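Local coordinates for GTP-binding protein (PDB 2DBY), which binds guanine nucleotides through its P-loop GTPase domain and is probably an ATPase that associates with the ribosome and its large subunit, at residues A277-T289 with W298-A310. Numbering follows the deposited sequence.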
loop_
_atom_site.group_PDB
_atom_site.type_symbol
_atom_site.label_atom_id
_atom_site.label_comp_id
_atom_site.label_asym_id
_atom_site.label_seq_id
_atom_site.Cartn_x
_atom_site.Cartn_y
_atom_site.Cartn_z
ATOM N N ALA A 277 4.590 -4.936 -0.982
ATOM C CA ALA A 277 4.248 -4.374 -2.291
ATOM C C ALA A 277 3.138 -3.339 -2.078
ATOM O O ALA A 277 3.131 -2.288 -2.721
ATOM C CB ALA A 277 3.777 -5.472 -3.266
ATOM N N GLY A 278 2.223 -3.633 -1.155
ATOM C CA GLY A 278 1.147 -2.686 -0.872
ATOM C C GLY A 278 1.700 -1.425 -0.217
ATOM O O GLY A 278 1.263 -0.317 -0.498
ATOM N N TYR A 279 2.671 -1.596 0.672
ATOM C CA TYR A 279 3.284 -0.461 1.360
ATOM C C TYR A 279 3.873 0.472 0.306
ATOM O O TYR A 279 3.698 1.689 0.379
ATOM C CB TYR A 279 4.405 -0.952 2.290
ATOM C CG TYR A 279 4.580 -0.149 3.571
ATOM C CD1 TYR A 279 3.552 -0.080 4.519
ATOM C CD2 TYR A 279 5.807 0.453 3.882
ATOM C CE1 TYR A 279 3.741 0.547 5.744
ATOM C CE2 TYR A 279 6.009 1.086 5.113
ATOM C CZ TYR A 279 4.974 1.122 6.037
ATOM O OH TYR A 279 5.164 1.690 7.266
ATOM N N ARG A 280 4.565 -0.102 -0.681
ATOM C CA ARG A 280 5.164 0.697 -1.748
ATOM C C ARG A 280 4.106 1.358 -2.618
ATOM O O ARG A 280 4.236 2.523 -2.986
ATOM C CB ARG A 280 6.072 -0.161 -2.649
ATOM C CG ARG A 280 7.365 -0.644 -1.963
ATOM C CD ARG A 280 8.318 -1.273 -2.975
ATOM N NE ARG A 280 7.818 -2.541 -3.510
ATOM C CZ ARG A 280 7.969 -3.722 -2.906
ATOM N NH1 ARG A 280 8.609 -3.815 -1.746
ATOM N NH2 ARG A 280 7.494 -4.811 -3.470
ATOM N N ALA A 281 3.054 0.616 -2.943
ATOM C CA ALA A 281 1.992 1.152 -3.795
ATOM C C ALA A 281 1.323 2.343 -3.136
ATOM O O ALA A 281 0.960 3.325 -3.812
ATOM C CB ALA A 281 0.944 0.061 -4.090
ATOM N N LEU A 282 1.144 2.269 -1.823
ATOM C CA LEU A 282 0.499 3.343 -1.075
ATOM C C LEU A 282 1.486 4.482 -0.757
ATOM O O LEU A 282 1.115 5.470 -0.114
ATOM C CB LEU A 282 -0.119 2.798 0.226
ATOM C CG LEU A 282 -1.273 1.799 0.034
ATOM C CD1 LEU A 282 -1.693 1.163 1.371
ATOM C CD2 LEU A 282 -2.439 2.509 -0.607
ATOM N N ASP A 283 2.727 4.330 -1.221
ATOM C CA ASP A 283 3.810 5.312 -1.016
ATOM C C ASP A 283 4.025 5.611 0.462
ATOM O O ASP A 283 4.097 6.769 0.873
ATOM C CB ASP A 283 3.486 6.615 -1.740
ATOM C CG ASP A 283 4.714 7.489 -1.953
ATOM O OD1 ASP A 283 4.531 8.691 -2.238
ATOM O OD2 ASP A 283 5.858 6.981 -1.852
ATOM N N LEU A 284 4.164 4.559 1.258
ATOM C CA LEU A 284 4.307 4.732 2.694
ATOM C C LEU A 284 5.718 4.516 3.201
ATOM O O LEU A 284 6.558 3.926 2.516
ATOM C CB LEU A 284 3.381 3.750 3.403
ATOM C CG LEU A 284 1.923 3.818 2.956
ATOM C CD1 LEU A 284 1.152 2.683 3.624
ATOM C CD2 LEU A 284 1.339 5.186 3.322
ATOM N N LEU A 285 5.971 5.013 4.407
ATOM C CA LEU A 285 7.270 4.813 5.053
ATOM C C LEU A 285 7.029 4.559 6.530
ATOM O O LEU A 285 5.981 4.918 7.084
ATOM C CB LEU A 285 8.212 6.010 4.821
ATOM C CG LEU A 285 7.832 7.447 5.166
ATOM C CD1 LEU A 285 8.056 7.698 6.654
ATOM C CD2 LEU A 285 8.698 8.409 4.324
ATOM N N THR A 286 7.993 3.893 7.160
ATOM C CA THR A 286 7.925 3.553 8.563
ATOM C C THR A 286 8.848 4.432 9.401
ATOM O O THR A 286 9.981 4.675 8.989
ATOM C CB THR A 286 8.425 2.098 8.798
ATOM O OG1 THR A 286 7.629 1.182 8.030
ATOM C CG2 THR A 286 8.371 1.734 10.281
ATOM N N PHE A 287 8.360 4.935 10.539
ATOM C CA PHE A 287 9.257 5.638 11.470
ATOM C C PHE A 287 9.029 4.927 12.804
ATOM O O PHE A 287 8.002 4.240 12.983
ATOM C CB PHE A 287 9.003 7.165 11.544
ATOM C CG PHE A 287 7.777 7.577 12.312
ATOM C CD1 PHE A 287 7.785 7.617 13.708
ATOM C CD2 PHE A 287 6.624 7.980 11.636
ATOM C CE1 PHE A 287 6.663 8.055 14.422
ATOM C CE2 PHE A 287 5.508 8.415 12.341
ATOM C CZ PHE A 287 5.522 8.454 13.732
ATOM N N PHE A 288 9.981 5.045 13.733
ATOM C CA PHE A 288 9.873 4.340 15.002
ATOM C C PHE A 288 9.902 5.228 16.232
ATOM O O PHE A 288 10.387 6.347 16.177
ATOM C CB PHE A 288 11.079 3.378 15.196
ATOM C CG PHE A 288 11.280 2.394 14.076
ATOM C CD1 PHE A 288 12.149 2.675 13.031
ATOM C CD2 PHE A 288 10.599 1.180 14.080
ATOM C CE1 PHE A 288 12.342 1.745 11.984
ATOM C CE2 PHE A 288 10.777 0.248 13.049
ATOM C CZ PHE A 288 11.656 0.535 11.996
ATOM N N THR A 289 9.353 4.712 17.323
ATOM C CA THR A 289 9.517 5.365 18.624
ATOM C C THR A 289 10.217 4.228 19.377
ATOM O O THR A 289 9.824 3.056 19.269
ATOM C CB THR A 289 8.194 5.812 19.285
ATOM O OG1 THR A 289 7.246 4.743 19.338
ATOM C CG2 THR A 289 7.639 6.986 18.523
ATOM N N TRP A 298 5.603 3.007 13.191
ATOM C CA TRP A 298 4.483 3.862 12.803
ATOM C C TRP A 298 4.550 4.081 11.305
ATOM O O TRP A 298 5.625 4.063 10.713
ATOM C CB TRP A 298 4.567 5.215 13.516
ATOM C CG TRP A 298 4.636 5.107 14.993
ATOM C CD1 TRP A 298 5.763 4.936 15.760
ATOM C CD2 TRP A 298 3.542 5.200 15.903
ATOM N NE1 TRP A 298 5.429 4.925 17.095
ATOM C CE2 TRP A 298 4.073 5.087 17.211
ATOM C CE3 TRP A 298 2.160 5.373 15.747
ATOM C CZ2 TRP A 298 3.263 5.144 18.358
ATOM C CZ3 TRP A 298 1.353 5.430 16.900
ATOM C CH2 TRP A 298 1.915 5.315 18.179
ATOM N N THR A 299 3.393 4.314 10.692
ATOM C CA THR A 299 3.316 4.499 9.240
ATOM C C THR A 299 2.709 5.844 8.840
ATOM O O THR A 299 1.693 6.254 9.389
ATOM C CB THR A 299 2.415 3.401 8.617
ATOM O OG1 THR A 299 2.991 2.120 8.874
ATOM C CG2 THR A 299 2.264 3.594 7.104
ATOM N N VAL A 300 3.373 6.525 7.915
ATOM C CA VAL A 300 2.895 7.784 7.356
ATOM C C VAL A 300 3.198 7.793 5.869
ATOM O O VAL A 300 4.072 7.066 5.389
ATOM C CB VAL A 300 3.577 9.032 7.980
ATOM C CG1 VAL A 300 3.189 9.150 9.436
ATOM C CG2 VAL A 300 5.059 8.973 7.805
ATOM N N ARG A 301 2.474 8.623 5.127
ATOM C CA ARG A 301 2.706 8.737 3.695
ATOM C C ARG A 301 4.013 9.488 3.438
ATOM O O ARG A 301 4.384 10.395 4.188
ATOM C CB ARG A 301 1.525 9.491 3.059
ATOM C CG ARG A 301 0.191 8.809 3.281
ATOM C CD ARG A 301 -0.976 9.736 2.968
ATOM N NE ARG A 301 -2.231 8.998 2.883
ATOM C CZ ARG A 301 -3.412 9.551 2.613
ATOM N NH1 ARG A 301 -3.504 10.859 2.406
ATOM N NH2 ARG A 301 -4.498 8.793 2.535
ATOM N N ARG A 302 4.731 9.100 2.401
ATOM C CA ARG A 302 5.962 9.785 2.063
ATOM C C ARG A 302 5.602 11.252 1.821
ATOM O O ARG A 302 4.641 11.554 1.105
ATOM C CB ARG A 302 6.581 9.164 0.807
ATOM C CG ARG A 302 7.817 9.898 0.277
ATOM C CD ARG A 302 8.626 9.023 -0.686
ATOM N NE ARG A 302 9.507 8.085 0.022
ATOM C CZ ARG A 302 9.116 6.946 0.595
ATOM N NH1 ARG A 302 7.844 6.571 0.547
ATOM N NH2 ARG A 302 10.004 6.184 1.231
ATOM N N GLY A 303 6.358 12.158 2.441
ATOM C CA GLY A 303 6.092 13.578 2.286
ATOM C C GLY A 303 5.592 14.198 3.577
ATOM O O GLY A 303 5.621 15.419 3.744
ATOM N N THR A 304 5.139 13.345 4.489
ATOM C CA THR A 304 4.629 13.756 5.794
ATOM C C THR A 304 5.736 14.418 6.626
ATOM O O THR A 304 6.841 13.880 6.748
ATOM C CB THR A 304 4.074 12.530 6.571
ATOM O OG1 THR A 304 2.994 11.941 5.830
ATOM C CG2 THR A 304 3.567 12.942 7.961
ATOM N N LYS A 305 5.435 15.590 7.184
ATOM C CA LYS A 305 6.388 16.347 8.010
ATOM C C LYS A 305 6.353 15.897 9.461
ATOM O O LYS A 305 5.411 15.233 9.899
ATOM C CB LYS A 305 6.066 17.839 7.987
ATOM C CG LYS A 305 5.831 18.424 6.624
ATOM C CD LYS A 305 7.097 18.539 5.836
ATOM C CE LYS A 305 6.928 19.591 4.744
ATOM N NZ LYS A 305 8.186 19.775 3.981
ATOM N N ALA A 306 7.362 16.319 10.217
ATOM C CA ALA A 306 7.491 15.942 11.622
ATOM C C ALA A 306 6.233 16.165 12.467
ATOM O O ALA A 306 5.851 15.303 13.244
ATOM C CB ALA A 306 8.687 16.671 12.235
ATOM N N PRO A 307 5.573 17.337 12.330
ATOM C CA PRO A 307 4.361 17.611 13.112
ATOM C C PRO A 307 3.236 16.610 12.871
ATOM O O PRO A 307 2.611 16.125 13.813
ATOM C CB PRO A 307 3.969 19.024 12.666
ATOM C CG PRO A 307 5.293 19.635 12.271
ATOM C CD PRO A 307 5.970 18.510 11.534
ATOM N N ARG A 308 2.958 16.313 11.603
ATOM C CA ARG A 308 1.901 15.364 11.300
ATOM C C ARG A 308 2.330 13.991 11.777
ATOM O O ARG A 308 1.522 13.222 12.294
ATOM C CB ARG A 308 1.608 15.325 9.806
ATOM C CG ARG A 308 0.535 14.303 9.434
ATOM C CD ARG A 308 0.155 14.458 7.981
ATOM N NE ARG A 308 -0.608 15.686 7.767
ATOM C CZ ARG A 308 -0.687 16.327 6.604
ATOM N NH1 ARG A 308 -0.040 15.860 5.540
ATOM N NH2 ARG A 308 -1.429 17.423 6.501
ATOM N N ALA A 309 3.610 13.686 11.620
ATOM C CA ALA A 309 4.112 12.394 12.083
ATOM C C ALA A 309 3.853 12.280 13.589
ATOM O O ALA A 309 3.354 11.250 14.081
ATOM C CB ALA A 309 5.610 12.277 11.788
ATOM N N ALA A 310 4.192 13.343 14.318
ATOM C CA ALA A 310 3.981 13.380 15.767
ATOM C C ALA A 310 2.517 13.165 16.098
ATOM O O ALA A 310 2.187 12.549 17.107
ATOM C CB ALA A 310 4.445 14.731 16.343
HETATM O O HOH W 1 2.880 10.126 -0.598
#
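From Leu284 to Phe287, strand 284-289 pairs antiparallel with Arg301 to Trp298 of strand 298-301, the two segment axes 4.8 Å apart and their directions at 143°. Leu285-Val300 and Phe287-Trp298 are the hydrogen-bonded pairs; beyond them Arg302 N reaches Asp283 O at 2.9 Å, where a Schellman motif ends the helix before the strand. Leu285, Val300, Phe287 and Trp298 share one face. There the Trp298 CB methylene sits over the Phe287 ring, 3.5 Å from its centroid, while ring and indole lie nearly parallel (14°) but slid apart, barely overlapping. With chi1 at 75°, CG of Phe287 stands between its backbone N and carbonyl carbon, and the ring leans across the partner strand until Val300 CG1 meets its edge and Phe287 CE2 comes 3.9 Å from Ala309 CB. An alanine in place of Phe287 would probably open a gap beside Ala309 and leave the Trp298 CB methylene without the ring face it rests on. The indole is also fixed at Trp298 NE1, which gives Thr289 OG1 a nearly straight, in-plane bond of 2.9 Å. On the other face Tyr279 OH links the two strands, hydrogen-bonded to Thr299 OG1 (2.7 Å) and Thr286 OG1 (2.6 Å); Thr299 OG1 also bonds Thr69. Arg302 NH1 forms a salt bridge with Asp283 OD2 (3.1 Å), its hydrogen bond bent and met from above the carboxylate plane, while Leu285 CD2 lies over the guanidinium. A water joins Asp283 OD1 to Arg302 O. Ile313 of helix 306-313 touches Phe287 and Trp298, and helix 48-57 packs on Phe288. Strand 295-301 runs parallel to 66-75, Phe288 bonds through its backbone to Asp360 and Ile362 of strand 360-365, and a hairpin followed by helix 306-313 is consistent with the beta-grasp fold of a TGS domain.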